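Local coordinates for ribosome inactivating type 1 protein (Iris hollandica, PDB 3MVG) that belongs to the type 1, single-chain ribosome-inactivating proteins, a plant family with a mixed alpha-beta fold, at residues R14-S17 with D18-Q21; L20-L23 with R24-L27; R53-D56 with W57-P61; V154-L158 with V159-A163. All blocks are in the same frame, centred on the assembly; numbering follows the deposited sequence. Where two conformers were deposited one is given.

Contact 1: R14-S17 with D18-Q21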
loop_
_atom_site.group_PDB
_atom_site.type_symbol
_atom_site.label_atom_id
_atom_site.label_comp_id
_atom_site.label_asym_id
_atom_site.label_seq_id
_atom_site.Cartn_x
_atom_site.Cartn_y
_atom_site.Cartn_z
ATOM N N ARG A 14 5.416 -9.429 -1.832
ATOM C CA ARG A 14 5.524 -9.397 -3.282
ATOM C C ARG A 14 4.633 -10.437 -3.958
ATOM O O ARG A 14 3.953 -10.121 -4.931
ATOM C CB ARG A 14 6.992 -9.607 -3.667
ATOM C CG ARG A 14 7.392 -9.150 -5.058
ATOM C CD ARG A 14 8.919 -9.249 -5.148
ATOM N NE ARG A 14 9.497 -8.641 -6.343
ATOM C CZ ARG A 14 9.893 -9.316 -7.419
ATOM N NH1 ARG A 14 10.413 -8.663 -8.448
ATOM N NH2 ARG A 14 9.768 -10.639 -7.472
ATOM N N SER A 15 4.613 -11.670 -3.451
ATOM C CA SER A 15 3.805 -12.714 -4.083
ATOM C C SER A 15 2.304 -12.443 -3.956
ATOM O O SER A 15 1.546 -12.698 -4.895
ATOM C CB SER A 15 4.157 -14.126 -3.596
ATOM O OG SER A 15 3.726 -14.376 -2.264
ATOM N N TYR A 16 1.886 -11.909 -2.814
ATOM C CA TYR A 16 0.481 -11.571 -2.622
ATOM C C TYR A 16 0.096 -10.410 -3.544
ATOM O O TYR A 16 -0.926 -10.457 -4.229
ATOM C CB TYR A 16 0.204 -11.253 -1.153
ATOM C CG TYR A 16 -1.241 -10.897 -0.901
ATOM C CD1 TYR A 16 -2.243 -11.862 -0.975
ATOM C CD2 TYR A 16 -1.606 -9.591 -0.608
ATOM C CE1 TYR A 16 -3.583 -11.524 -0.754
ATOM C CE2 TYR A 16 -2.933 -9.243 -0.383
ATOM C CZ TYR A 16 -3.907 -10.213 -0.453
ATOM O OH TYR A 16 -5.218 -9.836 -0.226
ATOM N N SER A 17 0.926 -9.377 -3.590
ATOM C CA SER A 17 0.652 -8.241 -4.465
ATOM C C SER A 17 0.692 -8.620 -5.945
ATOM O O SER A 17 -0.120 -8.117 -6.732
ATOM C CB SER A 17 1.622 -7.114 -4.171
ATOM O OG SER A 17 1.340 -6.566 -2.907
ATOM N N ASP A 18 1.616 -9.498 -6.335
ATOM C CA ASP A 18 1.666 -9.974 -7.713
ATOM C C ASP A 18 0.390 -10.720 -8.086
ATOM O O ASP A 18 -0.143 -10.546 -9.185
ATOM C CB ASP A 18 2.886 -10.881 -7.935
ATOM C CG ASP A 18 4.199 -10.104 -8.075
ATOM O OD1 ASP A 18 4.184 -8.863 -8.192
ATOM O OD2 ASP A 18 5.266 -10.753 -8.077
ATOM N N PHE A 19 -0.085 -11.570 -7.179
ATOM C CA PHE A 19 -1.349 -12.268 -7.365
ATOM C C PHE A 19 -2.496 -11.283 -7.629
ATOM O O PHE A 19 -3.214 -11.413 -8.609
ATOM C CB PHE A 19 -1.629 -13.168 -6.153
ATOM C CG PHE A 19 -3.086 -13.499 -5.951
ATOM C CD1 PHE A 19 -3.805 -14.188 -6.921
ATOM C CD2 PHE A 19 -3.730 -13.144 -4.781
ATOM C CE1 PHE A 19 -5.155 -14.502 -6.740
ATOM C CE2 PHE A 19 -5.079 -13.455 -4.587
ATOM C CZ PHE A 19 -5.790 -14.136 -5.571
ATOM N N LEU A 20 -2.638 -10.288 -6.768
ATOM C CA LEU A 20 -3.730 -9.335 -6.920
ATOM C C LEU A 20 -3.609 -8.542 -8.203
ATOM O O LEU A 20 -4.617 -8.234 -8.832
ATOM C CB LEU A 20 -3.800 -8.389 -5.725
ATOM C CG LEU A 20 -4.214 -9.025 -4.397
ATOM C CD1 LEU A 20 -4.254 -7.937 -3.356
ATOM C CD2 LEU A 20 -5.579 -9.706 -4.487
ATOM N N GLN A 21 -2.391 -8.191 -8.599
ATOM C CA GLN A 21 -2.239 -7.406 -9.820
ATOM C C GLN A 21 -2.607 -8.235 -11.045
ATOM O O GLN A 21 -3.298 -7.747 -11.948
ATOM C CB GLN A 21 -0.839 -6.801 -9.937
ATOM C CG GLN A 21 -0.729 -5.792 -11.086
ATOM C CD GLN A 21 -1.770 -4.689 -10.986
ATOM O OE1 GLN A 21 -2.029 -4.159 -9.908
ATOM N NE2 GLN A 21 -2.372 -4.333 -12.114
#
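Y16 sets its CG opposite the backbone N (chi1 -180°), and L20, one turn on, keeps its CG beside its own N (chi1 -68°); together these bring the leucine tip against the tyrosine ring. L20 CD1 lies 3.5 Å from Y16 CE2, while L20 CG sits 4.1 Å above the ring plane, offset toward the rim. F19 reaches the same ring obliquely, CD2 to Y16 CD1 at 4.3 Å, and its CB rests 3.4 Å from Y16 O. On the other flank R14 runs extended past D18. D18 OD2 lies well out of the guanidinium plane, the two groups turned 64° apart, so R14 NH2 and D18 OD2, 4.5 Å apart, feel each other as charges alone; the true partner of R14 NE is D18 of the second subunit. The backbone keeps regular helical bonds, from D18 N to R14 O (2.8 Å) through Q21 N to S17 O (2.9 Å). Y16 OH bonds to L158 O and S17 OG to E169. The apolar flank of helix 13-27 thus faces helices 146-164 and 166-173, with F19 meeting F6 of strand 3-7, while R14 and D18 face the second subunit.

Contact 2: L20-L23 with R24-L27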
loop_
_atom_site.group_PDB
_atom_site.type_symbol
_atom_site.label_atom_id
_atom_site.label_comp_id
_atom_site.label_asym_id
_atom_site.label_seq_id
_atom_site.Cartn_x
_atom_site.Cartn_y
_atom_site.Cartn_z
ATOM N N LEU A 20 -2.638 -10.288 -6.768
ATOM C CA LEU A 20 -3.730 -9.335 -6.920
ATOM C C LEU A 20 -3.609 -8.542 -8.203
ATOM O O LEU A 20 -4.617 -8.234 -8.832
ATOM C CB LEU A 20 -3.800 -8.389 -5.725
ATOM C CG LEU A 20 -4.214 -9.025 -4.397
ATOM C CD1 LEU A 20 -4.254 -7.937 -3.356
ATOM C CD2 LEU A 20 -5.579 -9.706 -4.487
ATOM N N GLN A 21 -2.391 -8.191 -8.599
ATOM C CA GLN A 21 -2.239 -7.406 -9.820
ATOM C C GLN A 21 -2.607 -8.235 -11.045
ATOM O O GLN A 21 -3.298 -7.747 -11.948
ATOM C CB GLN A 21 -0.839 -6.801 -9.937
ATOM C CG GLN A 21 -0.729 -5.792 -11.086
ATOM C CD GLN A 21 -1.770 -4.689 -10.986
ATOM O OE1 GLN A 21 -2.029 -4.159 -9.908
ATOM N NE2 GLN A 21 -2.372 -4.333 -12.114
ATOM N N ASN A 22 -2.164 -9.488 -11.090
ATOM C CA ASN A 22 -2.573 -10.387 -12.171
ATOM C C ASN A 22 -4.088 -10.579 -12.191
ATOM O O ASN A 22 -4.714 -10.631 -13.254
ATOM C CB ASN A 22 -1.865 -11.737 -12.055
ATOM C CG ASN A 22 -0.443 -11.692 -12.567
ATOM O OD1 ASN A 22 -0.136 -10.974 -13.521
ATOM N ND2 ASN A 22 0.433 -12.469 -11.946
ATOM N N LEU A 23 -4.678 -10.667 -11.006
ATOM C CA LEU A 23 -6.117 -10.753 -10.890
ATOM C C LEU A 23 -6.814 -9.507 -11.476
ATOM O O LEU A 23 -7.734 -9.625 -12.287
ATOM C CB LEU A 23 -6.493 -10.990 -9.426
ATOM C CG LEU A 23 -7.980 -11.016 -9.106
ATOM C CD1 LEU A 23 -8.701 -12.122 -9.851
ATOM C CD2 LEU A 23 -8.166 -11.182 -7.617
ATOM N N ARG A 24 -6.350 -8.323 -11.097
ATOM C CA ARG A 24 -6.918 -7.084 -11.632
ATOM C C ARG A 24 -6.801 -7.043 -13.152
ATOM O O ARG A 24 -7.730 -6.612 -13.835
ATOM C CB ARG A 24 -6.232 -5.854 -11.038
ATOM C CG ARG A 24 -6.470 -5.648 -9.555
ATOM C CD ARG A 24 -5.934 -4.287 -9.095
ATOM N NE ARG A 24 -5.922 -4.252 -7.637
ATOM C CZ ARG A 24 -4.868 -4.532 -6.872
ATOM N NH1 ARG A 24 -3.679 -4.777 -7.416
ATOM N NH2 ARG A 24 -5.007 -4.548 -5.558
ATOM N N ASN A 25 -5.663 -7.487 -13.679
ATOM C CA ASN A 25 -5.430 -7.456 -15.124
ATOM C C ASN A 25 -6.399 -8.345 -15.901
ATOM O O ASN A 25 -6.811 -8.001 -17.014
ATOM C CB ASN A 25 -3.977 -7.828 -15.440
ATOM C CG ASN A 25 -2.988 -6.772 -14.987
ATOM O OD1 ASN A 25 -3.345 -5.646 -14.657
ATOM N ND2 ASN A 25 -1.716 -7.146 -14.966
ATOM N N ARG A 26 -6.778 -9.471 -15.310
ATOM C CA ARG A 26 -7.746 -10.375 -15.929
ATOM C C ARG A 26 -9.197 -9.946 -15.714
ATOM O O ARG A 26 -10.050 -10.188 -16.566
ATOM C CB ARG A 26 -7.552 -11.814 -15.436
ATOM C CG ARG A 26 -6.153 -12.427 -15.673
ATOM C CD ARG A 26 -5.826 -12.740 -17.145
ATOM N NE ARG A 26 -5.568 -11.538 -17.942
ATOM C CZ ARG A 26 -4.448 -10.822 -17.888
ATOM N NH1 ARG A 26 -3.453 -11.186 -17.079
ATOM N NH2 ARG A 26 -4.319 -9.742 -18.644
ATOM N N LEU A 27 -9.491 -9.341 -14.564
ATOM C CA LEU A 27 -10.828 -8.807 -14.293
ATOM C C LEU A 27 -11.156 -7.650 -15.218
ATOM O O LEU A 27 -12.255 -7.569 -15.757
ATOM C CB LEU A 27 -10.935 -8.343 -12.840
ATOM C CG LEU A 27 -10.977 -9.455 -11.793
ATOM C CD1 LEU A 27 -10.752 -8.841 -10.433
ATOM C CD2 LEU A 27 -12.311 -10.189 -11.824
HETATM O O HOH W 1 -1.204 -10.072 -15.854
#
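The amide of Q21 and the guanidinium of R24 meet with their planes 35° apart and their side chains crossing at about a right angle. R24 NH1 approaches Q21 OE1 at 3.1 Å from above the carbonyl plane, 41° out of it, so the bond misses the lone pairs, and R166 supplies a second donor to the same oxygen. The other end of the amide turns to N25, Q21 NE2 to N25 OD1 at 3.0 Å, a weak bond between amides whose planes stand 64° apart. R24 is extended from CG to NE and runs back along its own helix: L20 CB lies over the guanidinium, 4.0 Å from both NH1 and NH2. R24 NE bonds to A163 O, and NH2 to T162 O and, in a salt bridge, to E169, which would hold the guanidinium firmly. On the outer side one water accepts from N25 ND2 and from R26 NH1, lying in the plane of the R26 guanidinium, at its edge; in the N22 conformer given, one of two, it also donates to N22 OD1 (2.7 Å). On the inner side L23 and L27 pass slantwise, L23 CG to L27 CD1 at 3.8 Å, over L50 of strand 49-55. Side-chain links spaced three and four residues apart along one flank, leucines along another, are the pattern of an amphipathic helix, here the C-terminal half of helix 13-27.

Contact 3: R53-D56 with W57-P61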
loop_
_atom_site.group_PDB
_atom_site.type_symbol
_atom_site.label_atom_id
_atom_site.label_comp_id
_atom_site.label_asym_id
_atom_site.label_seq_id
_atom_site.Cartn_x
_atom_site.Cartn_y
_atom_site.Cartn_z
ATOM N N ARG A 53 -7.960 -19.909 -8.166
ATOM C CA ARG A 53 -7.643 -21.137 -7.458
ATOM C C ARG A 53 -6.709 -20.841 -6.299
ATOM O O ARG A 53 -5.619 -20.289 -6.489
ATOM C CB ARG A 53 -7.055 -22.187 -8.405
ATOM C CG ARG A 53 -6.880 -23.552 -7.732
ATOM C CD ARG A 53 -6.847 -24.729 -8.701
ATOM N NE ARG A 53 -5.970 -24.507 -9.847
ATOM C CZ ARG A 53 -6.377 -24.502 -11.113
ATOM N NH1 ARG A 53 -5.506 -24.288 -12.089
ATOM N NH2 ARG A 53 -7.653 -24.715 -11.411
ATOM N N LEU A 54 -7.156 -21.194 -5.098
ATOM C CA LEU A 54 -6.440 -20.883 -3.869
ATOM C C LEU A 54 -6.027 -22.157 -3.168
ATOM O O LEU A 54 -6.832 -23.073 -3.032
ATOM C CB LEU A 54 -7.342 -20.085 -2.933
ATOM C CG LEU A 54 -7.921 -18.773 -3.463
ATOM C CD1 LEU A 54 -8.904 -18.220 -2.459
ATOM C CD2 LEU A 54 -6.806 -17.781 -3.722
ATOM N N PHE A 55 -4.788 -22.189 -2.678
ATOM C CA PHE A 55 -4.206 -23.386 -2.051
ATOM C C PHE A 55 -3.870 -23.128 -0.590
ATOM O O PHE A 55 -3.236 -22.122 -0.262
ATOM C CB PHE A 55 -2.930 -23.808 -2.787
ATOM C CG PHE A 55 -3.154 -24.288 -4.201
ATOM C CD1 PHE A 55 -3.355 -23.390 -5.240
ATOM C CD2 PHE A 55 -3.115 -25.651 -4.501
ATOM C CE1 PHE A 55 -3.543 -23.834 -6.547
ATOM C CE2 PHE A 55 -3.297 -26.105 -5.813
ATOM C CZ PHE A 55 -3.511 -25.200 -6.833
ATOM N N ASP A 56 -4.296 -24.035 0.287
ATOM C CA ASP A 56 -4.007 -23.923 1.716
ATOM C C ASP A 56 -2.597 -24.417 2.062
ATOM O O ASP A 56 -1.805 -24.670 1.160
ATOM C CB ASP A 56 -5.101 -24.607 2.552
ATOM C CG ASP A 56 -5.058 -26.130 2.491
ATOM O OD1 ASP A 56 -4.093 -26.714 1.940
ATOM O OD2 ASP A 56 -6.017 -26.742 3.006
ATOM N N TRP A 57 -2.279 -24.529 3.352
ATOM C CA TRP A 57 -0.916 -24.907 3.751
ATOM C C TRP A 57 -0.500 -26.279 3.224
ATOM O O TRP A 57 0.686 -26.516 3.004
ATOM C CB TRP A 57 -0.708 -24.855 5.268
ATOM C CG TRP A 57 -0.838 -23.492 5.898
ATOM C CD1 TRP A 57 -1.764 -23.111 6.825
ATOM C CD2 TRP A 57 -0.016 -22.336 5.660
ATOM N NE1 TRP A 57 -1.572 -21.803 7.185
ATOM C CE2 TRP A 57 -0.514 -21.297 6.480
ATOM C CE3 TRP A 57 1.092 -22.080 4.844
ATOM C CZ2 TRP A 57 0.049 -20.018 6.495
ATOM C CZ3 TRP A 57 1.650 -20.804 4.857
ATOM C CH2 TRP A 57 1.127 -19.793 5.682
ATOM N N GLY A 58 -1.467 -27.168 3.020
ATOM C CA GLY A 58 -1.192 -28.496 2.467
ATOM C C GLY A 58 -1.409 -28.599 0.967
ATOM O O GLY A 58 -1.503 -29.697 0.421
ATOM N N ASN A 59 -1.476 -27.451 0.291
ATOM C CA ASN A 59 -1.813 -27.389 -1.132
ATOM C C ASN A 59 -3.123 -28.046 -1.533
ATOM O O ASN A 59 -3.269 -28.528 -2.656
ATOM C CB ASN A 59 -0.660 -27.876 -2.016
ATOM C CG ASN A 59 0.419 -26.844 -2.159
ATOM O OD1 ASN A 59 0.156 -25.634 -2.109
ATOM N ND2 ASN A 59 1.647 -27.302 -2.334
ATOM N N ARG A 60 -4.081 -28.056 -0.610
ATOM C CA ARG A 60 -5.445 -28.436 -0.944
ATOM C C ARG A 60 -6.134 -27.209 -1.523
ATOM O O ARG A 60 -6.179 -26.164 -0.867
ATOM C CB ARG A 60 -6.190 -28.931 0.291
ATOM C CG ARG A 60 -5.621 -30.215 0.880
ATOM C CD ARG A 60 -6.143 -30.449 2.286
ATOM N NE ARG A 60 -5.600 -29.473 3.224
ATOM C CZ ARG A 60 -4.553 -29.698 4.011
ATOM N NH1 ARG A 60 -3.935 -30.871 3.985
ATOM N NH2 ARG A 60 -4.129 -28.751 4.828
ATOM N N PRO A 61 -6.654 -27.319 -2.758
ATOM C CA PRO A 61 -7.225 -26.149 -3.406
ATOM C C PRO A 61 -8.738 -26.024 -3.311
ATOM O O PRO A 61 -9.451 -27.013 -3.137
ATOM C CB PRO A 61 -6.855 -26.370 -4.866
ATOM C CG PRO A 61 -6.946 -27.873 -5.030
ATOM C CD PRO A 61 -6.572 -28.472 -3.684
HETATM O O HOH W 2 0.178 -23.595 -0.208
#
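D56 OD1 is gripped by two backbone N-H groups of the hairpin loop, R60 N at 2.9 Å and, weakly, G58 N, also at 2.9 Å but at a poor angle. The bond to G58 closes an Asx turn within the type I turn D56-N59. With N59 in the left-handed region (phi 55°), R60 after it, and D56 N bonded to R60 O, this is the type I plus G1 bulge beta hairpin joining strands 49-55 and 61-67. R60 N comes to OD1 from above the carboxylate plane. In the R60 conformer given, one of two, NE meets the syn lone pair of D56 OD2 at 2.8 Å in a salt bridge; carboxylate and guanidinium planes stand 70° apart, and G58 CA lies over one guanidinium face. T134 also bonds to OD2, fixing the turn on helix 126-138. D56 reaches all these donors because its CG sits between backbone N and carbonyl carbon (chi1 73°). In the strand pair F55 faces P61, whose CB lies 3.9 Å from the ring centroid in a CH-pi contact over the face, while N59 O meets the edge at CD2. R7 makes a cation-pi contact with the same ring. A water donates to D56 O at 2.6 Å and to N59 OD1 at 2.8 Å, bridging the turn's first and last residues.

Contact 4: V154-L158 with V159-A163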
loop_
_atom_site.group_PDB
_atom_site.type_symbol
_atom_site.label_atom_id
_atom_site.label_comp_id
_atom_site.label_asym_id
_atom_site.label_seq_id
_atom_site.Cartn_x
_atom_site.Cartn_y
_atom_site.Cartn_z
ATOM N N VAL A 154 -13.925 -14.067 4.860
ATOM C CA VAL A 154 -12.467 -13.938 4.819
ATOM C C VAL A 154 -11.976 -13.861 3.367
ATOM O O VAL A 154 -11.234 -12.949 2.995
ATOM C CB VAL A 154 -11.777 -15.104 5.573
ATOM C CG1 VAL A 154 -10.262 -15.071 5.382
ATOM C CG2 VAL A 154 -12.114 -15.052 7.063
ATOM N N LEU A 155 -12.411 -14.807 2.541
ATOM C CA LEU A 155 -11.911 -14.894 1.161
ATOM C C LEU A 155 -12.366 -13.737 0.281
ATOM O O LEU A 155 -11.579 -13.215 -0.498
ATOM C CB LEU A 155 -12.282 -16.234 0.532
ATOM C CG LEU A 155 -11.636 -17.430 1.235
ATOM C CD1 LEU A 155 -12.103 -18.739 0.627
ATOM C CD2 LEU A 155 -10.106 -17.352 1.266
ATOM N N ILE A 156 -13.628 -13.331 0.415
ATOM C CA ILE A 156 -14.129 -12.181 -0.324
ATOM C C ILE A 156 -13.305 -10.936 -0.001
ATOM O O ILE A 156 -12.904 -10.193 -0.904
ATOM C CB ILE A 156 -15.633 -11.960 -0.076
ATOM C CG1 ILE A 156 -16.435 -13.066 -0.773
ATOM C CG2 ILE A 156 -16.060 -10.567 -0.556
ATOM C CD1 ILE A 156 -17.877 -13.204 -0.302
ATOM N N GLN A 157 -13.022 -10.710 1.269
ATOM C CA GLN A 157 -12.243 -9.537 1.628
ATOM C C GLN A 157 -10.804 -9.599 1.137
ATOM O O GLN A 157 -10.261 -8.588 0.710
ATOM C CB GLN A 157 -12.305 -9.269 3.120
ATOM C CG GLN A 157 -13.670 -8.819 3.582
ATOM C CD GLN A 157 -13.677 -8.514 5.047
ATOM O OE1 GLN A 157 -13.604 -7.353 5.457
ATOM N NE2 GLN A 157 -13.725 -9.558 5.859
ATOM N N LEU A 158 -10.192 -10.779 1.178
ATOM C CA LEU A 158 -8.781 -10.918 0.815
ATOM C C LEU A 158 -8.538 -11.128 -0.672
ATOM O O LEU A 158 -7.379 -11.108 -1.113
ATOM C CB LEU A 158 -8.106 -12.009 1.653
ATOM C CG LEU A 158 -8.076 -11.706 3.152
ATOM C CD1 LEU A 158 -7.506 -12.889 3.909
ATOM C CD2 LEU A 158 -7.252 -10.465 3.423
ATOM N N VAL A 159 -9.608 -11.309 -1.446
ATOM C CA VAL A 159 -9.503 -11.458 -2.893
ATOM C C VAL A 159 -10.251 -10.319 -3.594
ATOM O O VAL A 159 -9.625 -9.509 -4.274
ATOM C CB VAL A 159 -10.006 -12.850 -3.362
ATOM C CG1 VAL A 159 -10.013 -12.934 -4.868
ATOM C CG2 VAL A 159 -9.131 -13.954 -2.765
ATOM N N SER A 160 -11.572 -10.239 -3.420
ATOM C CA SER A 160 -12.372 -9.211 -4.106
ATOM C C SER A 160 -12.116 -7.801 -3.577
ATOM O O SER A 160 -11.926 -6.865 -4.354
ATOM C CB SER A 160 -13.859 -9.527 -3.995
ATOM O OG SER A 160 -14.176 -10.767 -4.602
ATOM N N GLU A 161 -12.134 -7.630 -2.259
ATOM C CA GLU A 161 -12.036 -6.275 -1.708
ATOM C C GLU A 161 -10.649 -5.678 -1.869
ATOM O O GLU A 161 -10.512 -4.484 -2.120
ATOM C CB GLU A 161 -12.485 -6.205 -0.248
ATOM C CG GLU A 161 -13.933 -6.649 0.015
ATOM C CD GLU A 161 -15.005 -5.722 -0.532
ATOM O OE1 GLU A 161 -14.687 -4.731 -1.226
ATOM O OE2 GLU A 161 -16.186 -5.999 -0.247
ATOM N N THR A 162 -9.614 -6.500 -1.701
ATOM C CA THR A 162 -8.241 -6.059 -1.956
ATOM C C THR A 162 -7.991 -5.791 -3.451
ATOM O O THR A 162 -7.240 -4.878 -3.795
ATOM C CB THR A 162 -7.237 -7.079 -1.426
ATOM O OG1 THR A 162 -7.596 -8.353 -1.954
ATOM C CG2 THR A 162 -7.246 -7.130 0.109
ATOM N N ALA A 163 -8.615 -6.573 -4.333
ATOM C CA ALA A 163 -8.537 -6.265 -5.767
ATOM C C ALA A 163 -9.163 -4.885 -6.038
ATOM O O ALA A 163 -8.631 -4.099 -6.812
ATOM C CB ALA A 163 -9.246 -7.331 -6.596
#
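T162 holds OG1 between its backbone N and carbonyl carbon (chi1 52°), which turns the hydroxyl back along the helix to 2.9 Å from L158 O. That link is weak, and V159 O is a second possible acceptor. The other branch, CG2, lies beside T162 N and leans on Q157 O at 3.4 Å. V159 spreads its branches the usual way for a helical valine, so that CG2, beside the backbone N, sits 3.4 Å from L155 O. Its backbone is less usual, phi -118°, and the helix widens here. E161 N passes over the normal acceptor and bonds to I156 O at 3.0 Å, lying in the carbonyl plane; T162 N reaches Q157 O, also five residues back, by a longer bond tilted from the carbonyl plane. S160 N and V159 N keep weak bonds to I156 O and L155 O. This is a pi bulge in helix 146-164, the long buried helix of the ribosome-inactivating protein fold, and the short axes on its two sides differ by 20°. Beyond it A163 N returns to V159 O. E161 keeps CG beside its backbone N, which lays CG 3.7 Å from Q157 CA; the bend at chi2 then turns the carboxylate toward Y108. Q157 runs extended in the other direction to Q198; the two CG atoms come within 4.2 Å, and amide and carboxylate planes stand nearly perpendicular. S160 rests its CB 3.3 Å from I156 O and sends OG to A71 O.

How the contacts relate
Contacts 1 and 2 are successive turns of helix 13-27, sharing L20 and Q21, with centres about 9 Å apart. Both lie against the buried helix of contact 4: Y16 OH probably bonds to L158 O at 2.7 Å, and R24 NE to A163 O at 2.8 Å. L23 CD2 also meets V159 CG1 at 3.7 Å, beside the pi bulge. Contact 3, the hairpin joining strands 49-55 and 61-67, reaches both helices: L54 CD1 packs on L155 CD2 of contact 4 at 4.0 Å and L54 CD2 on F19 CZ of contact 1 at 4.2 Å. Contacts 1 and 2 alone touch the second subunit, and glycerol, probably from the crystallisation liquor, lies about 3 Å from the side chains of R14 and R26.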